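Local coordinates for putative lipoprotein (Campylobacter jejuni subsp. jejuni, PDB 4GIO) that is of unknown function but adopts a novel variant of the immunoglobulin fold, probably as a membrane-attached lipoprotein, at residues Asn12-Gly17 / Phe99-Lys104. Numbering follows the deposited sequence.
Sequences NTVILG and FRLEIK
Thr13 lays its methyl CG2 over one face of the Phe99 ring, 3.7 Å from the ring centroid and displaced toward the rim near CZ, a CH-pi contact. Its chi1 of -55° sets OG1 beside the backbone N and leaves CG2 anti to that N, over the ring; a water accepts from Thr13 OG1 and donates to Phe99 O, so threonine serves both ring and backbone. Strand 14-16 runs parallel to strand 98-105, whose other edge pairs with strand 50-59. Leu101 N donates to Thr13 O (2.7 Å), Ile15 N to Leu101 O, Ile103 N to Ile15 O and Gly17 N to Ile103 O, each strand giving and taking in turn. On the inner face, Ile103 CD1 sits over the groove where Val14 CG1 and Leu16 CD2 meet, 3.9 Å from each; Val25 and Phe28 of the opposing sheet close over Val14, and Val25 meets Leu16. Branched apolar chains suit this sandwich interior because their several methyls fill the hollows between the sheets. On the other face, Ile15 CD1 rests on the aliphatic part of Arg100, 3.5 Å from CD. The arginine bends at chi3 (-80°), and NE makes weak hydrogen bonds to Asn12 O (3.4 Å) and Asn12 OD1 (3.3 Å), the amide nearly perpendicular to the guanidinium. Backbone bonding thus aligns this edge strand, apolar packing joins it to the core, and the weak arginine bonds supplement the grip.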
loop_
_atom_site.group_PDB
_atom_site.type_symbol
_atom_site.label_atom_id
_atom_site.label_comp_id
_atom_site.label_asym_id
_atom_site.label_seq_id
_atom_site.Cartn_x
_atom_site.Cartn_y
_atom_site.Cartn_z
ATOM N N ASN A 12 1.383 -6.269 -10.080
ATOM C CA ASN A 12 0.693 -5.063 -10.502
ATOM C C ASN A 12 -0.089 -4.424 -9.300
ATOM O O ASN A 12 -0.801 -3.434 -9.448
ATOM C CB ASN A 12 -0.201 -5.337 -11.700
ATOM C CG ASN A 12 -0.581 -4.052 -12.436
ATOM O OD1 ASN A 12 -1.320 -3.209 -11.889
ATOM N ND2 ASN A 12 -0.059 -3.877 -13.673
ATOM N N THR A 13 0.064 -5.013 -8.114
ATOM C CA THR A 13 -0.555 -4.484 -6.900
ATOM C C THR A 13 0.328 -3.451 -6.205
ATOM O O THR A 13 -0.141 -2.368 -5.803
ATOM C CB THR A 13 -0.898 -5.618 -5.937
ATOM O OG1 THR A 13 -1.712 -6.586 -6.620
ATOM C CG2 THR A 13 -1.664 -5.098 -4.750
ATOM N N VAL A 14 1.623 -3.769 -6.061
ATOM C CA VAL A 14 2.532 -2.785 -5.507
ATOM C C VAL A 14 3.463 -2.312 -6.616
ATOM O O VAL A 14 4.091 -3.120 -7.271
ATOM C CB VAL A 14 3.308 -3.349 -4.346
ATOM C CG1 VAL A 14 4.089 -2.168 -3.589
ATOM C CG2 VAL A 14 2.402 -4.075 -3.446
ATOM N N ILE A 15 3.479 -1.014 -6.890
ATOM C CA ILE A 15 4.264 -0.479 -7.985
ATOM C C ILE A 15 5.398 0.367 -7.363
ATOM O O ILE A 15 5.132 1.411 -6.744
ATOM C CB ILE A 15 3.408 0.449 -8.831
ATOM C CG1 ILE A 15 2.205 -0.361 -9.352
ATOM C CG2 ILE A 15 4.251 1.025 -10.017
ATOM C CD1 ILE A 15 1.053 0.532 -9.745
ATOM N N LEU A 16 6.632 -0.060 -7.552
ATOM C CA LEU A 16 7.824 0.642 -6.981
ATOM C C LEU A 16 8.525 1.493 -7.997
ATOM O O LEU A 16 8.751 1.053 -9.109
ATOM C CB LEU A 16 8.825 -0.408 -6.476
ATOM C CG LEU A 16 8.360 -1.474 -5.509
ATOM C CD1 LEU A 16 9.583 -2.329 -5.169
ATOM C CD2 LEU A 16 7.843 -0.790 -4.235
ATOM N N GLY A 17 8.944 2.706 -7.621
ATOM C CA GLY A 17 9.670 3.548 -8.511
ATOM C C GLY A 17 11.100 2.984 -8.764
ATOM O O GLY A 17 11.600 2.138 -8.002
ATOM N N PHE A 99 -6.677 -3.452 -4.093
ATOM C CA PHE A 99 -6.012 -2.141 -3.928
ATOM C C PHE A 99 -4.787 -2.095 -4.867
ATOM O O PHE A 99 -4.353 -3.105 -5.371
ATOM C CB PHE A 99 -5.540 -1.963 -2.467
ATOM C CG PHE A 99 -4.337 -2.871 -2.090
ATOM C CD1 PHE A 99 -4.537 -4.200 -1.740
ATOM C CD2 PHE A 99 -3.022 -2.378 -2.080
ATOM C CE1 PHE A 99 -3.478 -5.062 -1.377
ATOM C CE2 PHE A 99 -1.913 -3.232 -1.696
ATOM C CZ PHE A 99 -2.142 -4.574 -1.369
ATOM N N ARG A 100 -4.284 -0.903 -5.092
ATOM C CA ARG A 100 -3.009 -0.689 -5.792
ATOM C C ARG A 100 -2.198 0.295 -4.957
ATOM O O ARG A 100 -2.732 1.267 -4.473
ATOM C CB ARG A 100 -3.247 -0.114 -7.158
ATOM C CG ARG A 100 -2.031 -0.098 -8.064
ATOM C CD ARG A 100 -2.416 0.321 -9.540
ATOM N NE ARG A 100 -2.967 -0.883 -10.194
ATOM C CZ ARG A 100 -4.188 -1.001 -10.714
ATOM N NH1 ARG A 100 -5.012 0.033 -10.783
ATOM N NH2 ARG A 100 -4.555 -2.182 -11.201
ATOM N N LEU A 101 -0.909 0.014 -4.767
ATOM C CA LEU A 101 -0.078 0.820 -3.909
ATOM C C LEU A 101 1.124 1.319 -4.701
ATOM O O LEU A 101 1.895 0.513 -5.183
ATOM C CB LEU A 101 0.369 0.035 -2.664
ATOM C CG LEU A 101 1.395 0.717 -1.740
ATOM C CD1 LEU A 101 0.819 2.003 -1.080
ATOM C CD2 LEU A 101 1.840 -0.237 -0.604
ATOM N N GLU A 102 1.274 2.625 -4.843
ATOM C CA GLU A 102 2.499 3.127 -5.464
ATOM C C GLU A 102 3.503 3.568 -4.373
ATOM O O GLU A 102 3.104 4.167 -3.403
ATOM C CB GLU A 102 2.173 4.369 -6.313
ATOM C CG GLU A 102 1.261 4.072 -7.453
ATOM C CD GLU A 102 0.855 5.361 -8.202
ATOM O OE1 GLU A 102 1.363 6.427 -7.853
ATOM O OE2 GLU A 102 0.081 5.306 -9.167
ATOM N N ILE A 103 4.769 3.270 -4.543
ATOM C CA ILE A 103 5.805 3.708 -3.631
ATOM C C ILE A 103 6.989 4.275 -4.406
ATOM O O ILE A 103 7.473 3.684 -5.313
ATOM C CB ILE A 103 6.324 2.576 -2.696
ATOM C CG1 ILE A 103 5.197 1.810 -2.086
ATOM C CG2 ILE A 103 7.211 3.116 -1.574
ATOM C CD1 ILE A 103 5.610 0.644 -1.358
ATOM N N LYS A 104 7.402 5.455 -4.015
ATOM C CA LYS A 104 8.586 6.075 -4.655
ATOM C C LYS A 104 9.489 6.625 -3.567
ATOM O O LYS A 104 9.021 6.850 -2.457
ATOM C CB LYS A 104 8.160 7.224 -5.540
ATOM C CG LYS A 104 7.301 8.293 -4.820
ATOM C CD LYS A 104 7.070 9.536 -5.713
ATOM C CE LYS A 104 6.038 10.547 -5.077
ATOM N NZ LYS A 104 5.361 11.387 -6.145
HETATM O O HOH W 1 -4.225 -5.280 -7.209
#